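Local atomic coordinates of Afp1 (Serratia entomophila, PDB entry 6RBN), a protein that probably builds the inner tube of the anti-feeding prophage, a contractile injection system, from many copies held inside the extended sheath. Residues 17-22 with 94-99; 76-81 with 118-123; 59-64 with 138-143. One frame throughout, in Å; residues are numbered along the deposited sequence.

Interaction 1 of 3, residues 17-22 with 94-99; sequences YRFIVT and IMISLT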
loop_
_atom_site.group_PDB
_atom_site.type_symbol
_atom_site.label_atom_id
_atom_site.label_comp_id
_atom_site.label_asym_id
_atom_site.label_seq_id
_atom_site.Cartn_x
_atom_site.Cartn_y
_atom_site.Cartn_z
ATOM N N TYR A 17 -22.451 -31.239 -5.698
ATOM C CA TYR A 17 -21.753 -31.528 -4.456
ATOM C C TYR A 17 -22.594 -32.285 -3.439
ATOM O O TYR A 17 -22.103 -32.564 -2.343
ATOM C CB TYR A 17 -21.212 -30.234 -3.831
ATOM C CG TYR A 17 -22.244 -29.200 -3.441
ATOM C CD1 TYR A 17 -22.630 -28.211 -4.330
ATOM C CD2 TYR A 17 -22.809 -29.191 -2.171
ATOM C CE1 TYR A 17 -23.561 -27.259 -3.973
ATOM C CE2 TYR A 17 -23.741 -28.252 -1.811
ATOM C CZ TYR A 17 -24.110 -27.290 -2.717
ATOM O OH TYR A 17 -25.038 -26.346 -2.357
ATOM N N ARG A 18 -23.834 -32.629 -3.762
ATOM C CA ARG A 18 -24.705 -33.343 -2.837
ATOM C C ARG A 18 -25.170 -34.627 -3.499
ATOM O O ARG A 18 -25.960 -34.588 -4.447
ATOM C CB ARG A 18 -25.903 -32.495 -2.447
ATOM C CG ARG A 18 -26.723 -33.112 -1.351
ATOM C CD ARG A 18 -25.877 -33.102 -0.122
ATOM N NE ARG A 18 -25.673 -31.744 0.351
ATOM C CZ ARG A 18 -24.593 -31.340 1.002
ATOM N NH1 ARG A 18 -24.489 -30.088 1.416
ATOM N NH2 ARG A 18 -23.585 -32.173 1.175
ATOM N N PHE A 19 -24.704 -35.762 -2.990
ATOM C CA PHE A 19 -25.044 -37.040 -3.586
ATOM C C PHE A 19 -24.908 -38.134 -2.544
ATOM O O PHE A 19 -23.990 -38.120 -1.725
ATOM C CB PHE A 19 -24.172 -37.338 -4.820
ATOM C CG PHE A 19 -22.701 -37.450 -4.530
ATOM C CD1 PHE A 19 -21.897 -36.324 -4.514
ATOM C CD2 PHE A 19 -22.112 -38.687 -4.328
ATOM C CE1 PHE A 19 -20.554 -36.427 -4.259
ATOM C CE2 PHE A 19 -20.769 -38.793 -4.075
ATOM C CZ PHE A 19 -19.991 -37.662 -4.043
ATOM N N ILE A 20 -25.832 -39.085 -2.580
ATOM C CA ILE A 20 -25.736 -40.275 -1.751
ATOM C C ILE A 20 -25.486 -41.467 -2.660
ATOM O O ILE A 20 -25.932 -41.503 -3.810
ATOM C CB ILE A 20 -26.989 -40.488 -0.873
ATOM C CG1 ILE A 20 -28.250 -40.595 -1.722
ATOM C CG2 ILE A 20 -27.128 -39.361 0.127
ATOM C CD1 ILE A 20 -29.459 -41.021 -0.946
ATOM N N VAL A 21 -24.730 -42.432 -2.151
ATOM C CA VAL A 21 -24.345 -43.614 -2.909
ATOM C C VAL A 21 -24.842 -44.827 -2.141
ATOM O O VAL A 21 -24.280 -45.186 -1.100
ATOM C CB VAL A 21 -22.832 -43.688 -3.142
ATOM C CG1 VAL A 21 -22.473 -44.972 -3.858
ATOM C CG2 VAL A 21 -22.353 -42.499 -3.946
ATOM N N THR A 22 -25.907 -45.446 -2.637
ATOM C CA THR A 22 -26.408 -46.696 -2.082
ATOM C C THR A 22 -25.700 -47.836 -2.800
ATOM O O THR A 22 -25.958 -48.092 -3.978
ATOM C CB THR A 22 -27.920 -46.798 -2.240
ATOM O OG1 THR A 22 -28.545 -45.697 -1.572
ATOM C CG2 THR A 22 -28.420 -48.087 -1.634
ATOM N N ILE A 94 -25.532 -50.177 -7.873
ATOM C CA ILE A 94 -25.151 -48.887 -7.311
ATOM C C ILE A 94 -26.215 -47.866 -7.679
ATOM O O ILE A 94 -26.691 -47.836 -8.819
ATOM C CB ILE A 94 -23.771 -48.444 -7.837
ATOM C CG1 ILE A 94 -22.758 -49.582 -7.747
ATOM C CG2 ILE A 94 -23.254 -47.246 -7.069
ATOM C CD1 ILE A 94 -22.509 -50.080 -6.369
ATOM N N MET A 95 -26.592 -47.025 -6.720
ATOM C CA MET A 95 -27.468 -45.893 -6.983
ATOM C C MET A 95 -26.785 -44.627 -6.498
ATOM O O MET A 95 -26.420 -44.532 -5.326
ATOM C CB MET A 95 -28.809 -46.039 -6.277
ATOM C CG MET A 95 -29.807 -44.982 -6.682
ATOM S SD MET A 95 -31.265 -45.026 -5.644
ATOM C CE MET A 95 -31.871 -46.639 -6.064
ATOM N N ILE A 96 -26.622 -43.655 -7.389
ATOM C CA ILE A 96 -26.047 -42.362 -7.043
ATOM C C ILE A 96 -27.128 -41.317 -7.274
ATOM O O ILE A 96 -27.522 -41.067 -8.418
ATOM C CB ILE A 96 -24.786 -42.051 -7.855
ATOM C CG1 ILE A 96 -23.710 -43.090 -7.557
ATOM C CG2 ILE A 96 -24.274 -40.676 -7.521
ATOM C CD1 ILE A 96 -22.518 -43.003 -8.458
ATOM N N SER A 97 -27.601 -40.705 -6.195
ATOM C CA SER A 97 -28.773 -39.843 -6.218
ATOM C C SER A 97 -28.374 -38.413 -5.890
ATOM O O SER A 97 -27.821 -38.161 -4.819
ATOM C CB SER A 97 -29.808 -40.318 -5.198
ATOM O OG SER A 97 -30.206 -41.652 -5.433
ATOM N N LEU A 98 -28.673 -37.479 -6.791
ATOM C CA LEU A 98 -28.591 -36.064 -6.441
ATOM C C LEU A 98 -29.680 -35.741 -5.431
ATOM O O LEU A 98 -30.858 -36.026 -5.661
ATOM C CB LEU A 98 -28.717 -35.180 -7.676
ATOM C CG LEU A 98 -27.495 -35.153 -8.587
ATOM C CD1 LEU A 98 -27.776 -34.337 -9.821
ATOM C CD2 LEU A 98 -26.331 -34.571 -7.832
ATOM N N THR A 99 -29.286 -35.149 -4.313
ATOM C CA THR A 99 -30.098 -35.166 -3.112
ATOM C C THR A 99 -30.358 -33.732 -2.659
ATOM O O THR A 99 -29.646 -32.799 -3.038
ATOM C CB THR A 99 -29.377 -35.992 -2.025
ATOM O OG1 THR A 99 -28.843 -37.170 -2.631
ATOM C CG2 THR A 99 -30.323 -36.486 -0.948
#

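Interaction 2 of 3, residues 76-81 with 118-123; sequences AMYEWI and TSLTSP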
loop_
_atom_site.group_PDB
_atom_site.type_symbol
_atom_site.label_atom_id
_atom_site.label_comp_id
_atom_site.label_asym_id
_atom_site.label_seq_id
_atom_site.Cartn_x
_atom_site.Cartn_y
_atom_site.Cartn_z
ATOM N N ALA A 76 -14.669 -51.534 4.108
ATOM C CA ALA A 76 -15.752 -52.253 3.448
ATOM C C ALA A 76 -15.512 -52.427 1.958
ATOM O O ALA A 76 -16.012 -53.389 1.366
ATOM C CB ALA A 76 -17.075 -51.533 3.685
ATOM N N MET A 77 -14.760 -51.526 1.337
ATOM C CA MET A 77 -14.367 -51.691 -0.051
ATOM C C MET A 77 -13.240 -52.694 -0.224
ATOM O O MET A 77 -12.982 -53.122 -1.352
ATOM C CB MET A 77 -13.938 -50.349 -0.655
ATOM C CG MET A 77 -15.032 -49.296 -0.727
ATOM S SD MET A 77 -16.456 -49.769 -1.720
ATOM C CE MET A 77 -17.677 -50.091 -0.447
ATOM N N TYR A 78 -12.561 -53.069 0.857
ATOM C CA TYR A 78 -11.507 -54.068 0.757
ATOM C C TYR A 78 -12.054 -55.485 0.826
ATOM O O TYR A 78 -11.602 -56.350 0.074
ATOM C CB TYR A 78 -10.465 -53.856 1.847
ATOM C CG TYR A 78 -9.399 -54.918 1.871
ATOM C CD1 TYR A 78 -8.440 -54.986 0.878
ATOM C CD2 TYR A 78 -9.347 -55.845 2.901
ATOM C CE1 TYR A 78 -7.464 -55.955 0.898
ATOM C CE2 TYR A 78 -8.376 -56.816 2.931
ATOM C CZ TYR A 78 -7.439 -56.864 1.929
ATOM O OH TYR A 78 -6.470 -57.832 1.960
ATOM N N GLU A 79 -13.026 -55.757 1.705
ATOM C CA GLU A 79 -13.549 -57.119 1.771
ATOM C C GLU A 79 -14.437 -57.476 0.590
ATOM O O GLU A 79 -14.816 -58.643 0.460
ATOM C CB GLU A 79 -14.332 -57.389 3.057
ATOM C CG GLU A 79 -13.492 -57.421 4.314
ATOM C CD GLU A 79 -13.634 -56.175 5.139
ATOM O OE1 GLU A 79 -14.574 -55.400 4.863
ATOM O OE2 GLU A 79 -12.815 -55.967 6.055
ATOM N N TRP A 80 -14.780 -56.515 -0.261
ATOM C CA TRP A 80 -15.533 -56.792 -1.472
ATOM C C TRP A 80 -14.631 -57.013 -2.677
ATOM O O TRP A 80 -15.046 -57.676 -3.632
ATOM C CB TRP A 80 -16.528 -55.653 -1.708
ATOM C CG TRP A 80 -17.404 -55.782 -2.901
ATOM C CD1 TRP A 80 -18.069 -56.893 -3.315
ATOM C CD2 TRP A 80 -17.833 -54.720 -3.754
ATOM N NE1 TRP A 80 -18.822 -56.608 -4.424
ATOM C CE2 TRP A 80 -18.703 -55.274 -4.706
ATOM C CE3 TRP A 80 -17.541 -53.357 -3.820
ATOM C CZ2 TRP A 80 -19.284 -54.514 -5.712
ATOM C CZ3 TRP A 80 -18.118 -52.607 -4.818
ATOM C CH2 TRP A 80 -18.978 -53.186 -5.752
ATOM N N ILE A 81 -13.396 -56.515 -2.637
ATOM C CA ILE A 81 -12.416 -56.812 -3.675
ATOM C C ILE A 81 -11.472 -57.938 -3.257
ATOM O O ILE A 81 -10.777 -58.505 -4.114
ATOM C CB ILE A 81 -11.631 -55.533 -4.058
ATOM C CG1 ILE A 81 -11.012 -55.647 -5.453
ATOM C CG2 ILE A 81 -10.559 -55.228 -3.032
ATOM C CD1 ILE A 81 -10.496 -54.364 -5.994
ATOM N N THR A 118 -12.804 -53.826 -9.972
ATOM C CA THR A 118 -11.653 -54.258 -10.742
ATOM C C THR A 118 -10.340 -53.690 -10.233
ATOM O O THR A 118 -9.286 -54.235 -10.568
ATOM C CB THR A 118 -11.815 -53.883 -12.223
ATOM O OG1 THR A 118 -11.911 -52.462 -12.350
ATOM C CG2 THR A 118 -13.058 -54.514 -12.801
ATOM N N SER A 119 -10.367 -52.629 -9.431
ATOM C CA SER A 119 -9.140 -52.070 -8.886
ATOM C C SER A 119 -9.451 -51.351 -7.584
ATOM O O SER A 119 -10.580 -50.926 -7.345
ATOM C CB SER A 119 -8.469 -51.111 -9.870
ATOM O OG SER A 119 -9.215 -49.923 -10.008
ATOM N N LEU A 120 -8.427 -51.225 -6.745
ATOM C CA LEU A 120 -8.528 -50.479 -5.491
ATOM C C LEU A 120 -7.160 -49.874 -5.216
ATOM O O LEU A 120 -6.249 -50.585 -4.790
ATOM C CB LEU A 120 -8.963 -51.372 -4.339
ATOM C CG LEU A 120 -9.107 -50.701 -2.972
ATOM C CD1 LEU A 120 -10.200 -49.655 -2.996
ATOM C CD2 LEU A 120 -9.385 -51.729 -1.906
ATOM N N THR A 121 -7.014 -48.578 -5.456
ATOM C CA THR A 121 -5.717 -47.930 -5.331
ATOM C C THR A 121 -5.572 -47.338 -3.937
ATOM O O THR A 121 -6.383 -46.506 -3.521
ATOM C CB THR A 121 -5.536 -46.846 -6.391
ATOM O OG1 THR A 121 -6.475 -45.798 -6.164
ATOM C CG2 THR A 121 -5.765 -47.417 -7.772
ATOM N N SER A 122 -4.542 -47.775 -3.222
ATOM C CA SER A 122 -4.216 -47.220 -1.923
ATOM C C SER A 122 -3.670 -45.802 -2.088
ATOM O O SER A 122 -3.178 -45.448 -3.162
ATOM C CB SER A 122 -3.182 -48.105 -1.234
ATOM O OG SER A 122 -1.947 -48.038 -1.923
ATOM N N PRO A 123 -3.759 -44.963 -1.053
ATOM C CA PRO A 123 -3.220 -43.605 -1.165
ATOM C C PRO A 123 -1.701 -43.587 -1.227
ATOM O O PRO A 123 -1.014 -44.496 -0.760
ATOM C CB PRO A 123 -3.718 -42.922 0.108
ATOM C CG PRO A 123 -3.954 -44.030 1.048
ATOM C CD PRO A 123 -4.476 -45.139 0.223
#

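Interaction 3 of 3, residues 59-64 with 138-143; sequences RQAPNI and TLMADR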
loop_
_atom_site.group_PDB
_atom_site.type_symbol
_atom_site.label_atom_id
_atom_site.label_comp_id
_atom_site.label_asym_id
_atom_site.label_seq_id
_atom_site.Cartn_x
_atom_site.Cartn_y
_atom_site.Cartn_z
ATOM N N ARG A 59 -24.031 -50.808 -27.261
ATOM C CA ARG A 59 -23.504 -49.977 -26.192
ATOM C C ARG A 59 -22.495 -50.747 -25.353
ATOM O O ARG A 59 -22.705 -51.913 -25.014
ATOM C CB ARG A 59 -24.648 -49.439 -25.331
ATOM C CG ARG A 59 -25.587 -50.478 -24.762
ATOM C CD ARG A 59 -26.740 -49.827 -24.019
ATOM N NE ARG A 59 -26.310 -49.185 -22.783
ATOM C CZ ARG A 59 -27.061 -48.344 -22.080
ATOM N NH1 ARG A 59 -26.592 -47.812 -20.961
ATOM N NH2 ARG A 59 -28.283 -48.035 -22.494
ATOM N N GLN A 60 -21.375 -50.099 -25.052
ATOM C CA GLN A 60 -20.325 -50.772 -24.309
ATOM C C GLN A 60 -20.440 -50.504 -22.814
ATOM O O GLN A 60 -21.272 -49.724 -22.352
ATOM C CB GLN A 60 -18.939 -50.377 -24.820
ATOM C CG GLN A 60 -18.563 -48.925 -24.679
ATOM C CD GLN A 60 -18.843 -48.150 -25.939
ATOM O OE1 GLN A 60 -19.635 -48.574 -26.771
ATOM N NE2 GLN A 60 -18.152 -47.032 -26.114
ATOM N N ALA A 61 -19.579 -51.178 -22.065
ATOM C CA ALA A 61 -19.706 -51.229 -20.621
ATOM C C ALA A 61 -19.244 -49.921 -19.987
ATOM O O ALA A 61 -18.290 -49.301 -20.465
ATOM C CB ALA A 61 -18.883 -52.379 -20.061
ATOM N N PRO A 62 -19.896 -49.479 -18.920
ATOM C CA PRO A 62 -19.410 -48.310 -18.188
ATOM C C PRO A 62 -18.305 -48.673 -17.210
ATOM O O PRO A 62 -18.286 -49.753 -16.622
ATOM C CB PRO A 62 -20.662 -47.821 -17.452
ATOM C CG PRO A 62 -21.478 -49.033 -17.285
ATOM C CD PRO A 62 -21.245 -49.876 -18.491
ATOM N N ASN A 63 -17.370 -47.741 -17.053
ATOM C CA ASN A 63 -16.285 -47.852 -16.085
ATOM C C ASN A 63 -16.456 -46.729 -15.075
ATOM O O ASN A 63 -16.307 -45.553 -15.416
ATOM C CB ASN A 63 -14.923 -47.785 -16.769
ATOM C CG ASN A 63 -14.668 -48.976 -17.661
ATOM O OD1 ASN A 63 -14.580 -48.848 -18.882
ATOM N ND2 ASN A 63 -14.547 -50.147 -17.055
ATOM N N ILE A 64 -16.759 -47.094 -13.835
ATOM C CA ILE A 64 -17.236 -46.165 -12.821
ATOM C C ILE A 64 -16.180 -46.042 -11.738
ATOM O O ILE A 64 -15.670 -47.050 -11.242
ATOM C CB ILE A 64 -18.581 -46.644 -12.253
ATOM C CG1 ILE A 64 -19.608 -46.660 -13.376
ATOM C CG2 ILE A 64 -19.047 -45.766 -11.112
ATOM C CD1 ILE A 64 -20.831 -47.407 -13.044
ATOM N N THR A 138 -12.416 -48.666 -8.782
ATOM C CA THR A 138 -13.051 -48.659 -10.088
ATOM C C THR A 138 -13.937 -49.886 -10.224
ATOM O O THR A 138 -13.609 -50.968 -9.736
ATOM C CB THR A 138 -12.050 -48.640 -11.237
ATOM O OG1 THR A 138 -11.250 -49.824 -11.193
ATOM C CG2 THR A 138 -11.154 -47.431 -11.145
ATOM N N LEU A 139 -15.059 -49.702 -10.903
ATOM C CA LEU A 139 -16.089 -50.717 -11.001
ATOM C C LEU A 139 -16.377 -50.999 -12.464
ATOM O O LEU A 139 -16.294 -50.110 -13.313
ATOM C CB LEU A 139 -17.366 -50.263 -10.303
ATOM C CG LEU A 139 -17.266 -49.936 -8.815
ATOM C CD1 LEU A 139 -18.561 -49.329 -8.355
ATOM C CD2 LEU A 139 -16.956 -51.160 -8.006
ATOM N N MET A 140 -16.708 -52.250 -12.753
ATOM C CA MET A 140 -17.147 -52.669 -14.074
ATOM C C MET A 140 -18.628 -52.999 -14.007
ATOM O O MET A 140 -19.047 -53.819 -13.187
ATOM C CB MET A 140 -16.355 -53.880 -14.557
ATOM C CG MET A 140 -16.742 -54.379 -15.939
ATOM S SD MET A 140 -16.292 -53.274 -17.282
ATOM C CE MET A 140 -14.530 -53.574 -17.355
ATOM N N ALA A 141 -19.416 -52.362 -14.862
ATOM C CA ALA A 141 -20.855 -52.583 -14.862
ATOM C C ALA A 141 -21.335 -52.957 -16.251
ATOM O O ALA A 141 -20.520 -53.196 -17.144
ATOM C CB ALA A 141 -21.582 -51.342 -14.366
ATOM N N ASP A 142 -22.648 -53.002 -16.451
ATOM C CA ASP A 142 -23.180 -53.388 -17.750
ATOM C C ASP A 142 -24.158 -52.374 -18.332
ATOM O O ASP A 142 -24.258 -52.251 -19.557
ATOM C CB ASP A 142 -23.821 -54.768 -17.652
ATOM C CG ASP A 142 -24.747 -54.883 -16.489
ATOM O OD1 ASP A 142 -24.790 -53.923 -15.702
ATOM O OD2 ASP A 142 -25.415 -55.925 -16.352
ATOM N N ARG A 143 -24.878 -51.640 -17.485
ATOM C CA ARG A 143 -25.698 -50.547 -17.985
ATOM C C ARG A 143 -25.828 -49.474 -16.916
ATOM O O ARG A 143 -25.637 -49.723 -15.727
ATOM C CB ARG A 143 -27.089 -51.013 -18.427
ATOM C CG ARG A 143 -27.980 -51.443 -17.301
ATOM C CD ARG A 143 -29.317 -51.931 -17.802
ATOM N NE ARG A 143 -30.195 -52.288 -16.693
ATOM C CZ ARG A 143 -30.230 -53.489 -16.126
ATOM N NH1 ARG A 143 -31.059 -53.727 -15.124
ATOM N NH2 ARG A 143 -29.445 -54.458 -16.574
#

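Interaction 1 of 3, residues 17-22 with 94-99
An antiparallel beta ladder in the main sheet of the subunit joins strand 19-22 to strand 94-99, with I20 facing S97 and T22 facing M95 as its hydrogen-bonded pairs. I20 N binds S97 O at 3.1 Å and S97 N returns to I20 O at 3.0 Å. At the next hydrogen-bonded pair, T22 N meets M95 O at 2.9 Å, and M95 N meets T22 O at 3.0 Å. T99 holds OG1 beside its backbone N (chi1 -43°), which carries the hydroxyl back over the strand: T99 OG1 donates to S97 O from above the carbonyl plane at 2.6 Å. Two donors, I20 N and this hydroxyl, therefore grip S97 O. The I20 side chain crosses that of T99 at about a right angle, I20 CG1 lying 3.6 Å from T99 OG1.

F19, V21, I96 and L98 occupy the other face. V21 and I96 lie side by side, V21 CG2 being 3.9 Å from I96 CG1, while V21 CG1 meets I94 CG2 at 4.0 Å; beta-branched residues suit such extended backbone. F125 of a second subunit packs on I96 and L98, so this face is shared with a neighbour, as expected of the beta barrel of gp19-like tail tube proteins.

Interaction 2 of 3, residues 76-81 with 118-123
Apolar contacts carry this interaction, and I81 and L120 make most of them. I81 stands on the short, weakly bonded helix 78-81, and L120 near the end of strand 118-121. In both, CB is directed at the other segment, and the two side chains cross obliquely. Each places its leading carbon opposite its own backbone N, CG1 in I81 (chi1 -158°) and CG in L120 (chi1 180°). The extended I81 chain thus delivers its end to the strand: I81 CD1 lies 3.7 Å from L120 CB, and I81 CD1 is 3.6 Å from S119 C. Its shorter branch is used too, as I81 CG2 lies 3.9 Å from L120 CD2. Isoleucine suits this place because its two unequal arms meet the strand backbone and the leucine end at once.

L120 also meets M77 and Y78. Its CD2 methyl approaches the edge of the Y78 ring, near the ring plane, with Y78 CD1 4.4 Å from L120 CD2. The same L120 CD2 lies 3.9 Å from M77 O, and M77 CB is 4.5 Å from L120 CD1. A leucine's two methyls can divide the work in this way, CD2 reaching backbone and ring edge, CD1 the methionine side chain.

No hydrogen bond joins the two segments; within the helix a weak one runs from I81 N to Y78 O. Y78 OH is in a weak hydrogen bond with the backbone N of I146 of a neighbouring subunit. S119 and L120 also pair with a strand of that subunit, in an antiparallel ladder that carries the sheet across the interface. A short helix laid by apolar side chains on such a shared strand is consistent with the phage-type tail tube fold, in which subunits join their sheets into a continuous barrel.

Interaction 3 of 3, residues 59-64 with 138-143
M140 sets CG opposite its backbone N and then bends at chi2 (69°) and chi3 (75°), which curls its end back beside N63. N63 keeps its CG beside the backbone N, and the two side chains lie alongside one another, pointing the same way, with N63 ND2 3.4 Å from M140 CE. M140 SD also packs on A61 CB, 3.9 Å away; an unbranched, flexible methionine can curl to touch both the amide and the methyl.

Beneath them runs an antiparallel ladder. I64 N binds L139 O at 3.1 Å, and L139 N answers to I64 O at 2.7 Å. The next rung is one-sided: A141 N makes a weak bond to P62 O at 3.3 Å, and proline has no N-H to return. Its ring packs instead, P62 CG lying 3.7 Å from A141 CB, the small methyl allowing close approach.

Further along, R143 CB sits over one face of the R59 guanidinium, 4.1 Å from R59 NH1, while the two guanidinium planes stand 82° apart. R143 also packs on H292 of an Afp2 chain, and M140 on T42 of a neighbouring subunit. Here the loop 59-62 enters strand 63-69 as strand 138-140 runs out, an end of an antiparallel ladder inside the sheet, consistent with the beta barrel of gp19-like tail tube proteins.

From the N terminus, strand 19-23 waits until strand 92-99 arrives to close interaction 1. Inside that loop lie residues 59-64 and 76-81, whose partners come only later, so interactions 2 and 3 both cross interaction 1. Interaction 2 closes next, at 118-123, and is nested within the longer loop that 138-143 completes in interaction 3. The result is one sheet in which 19-23, 92-99, 109-121, 134-140 and 63-69 are successive neighbours, with helix 78-81 packed against it. L139 links all three contacts, its CD1 4.2 Å from I94 CG1 and its CD2 3.6 Å from W80 CH2. Interactions 2 and 3 also meet the same neighbouring subunit.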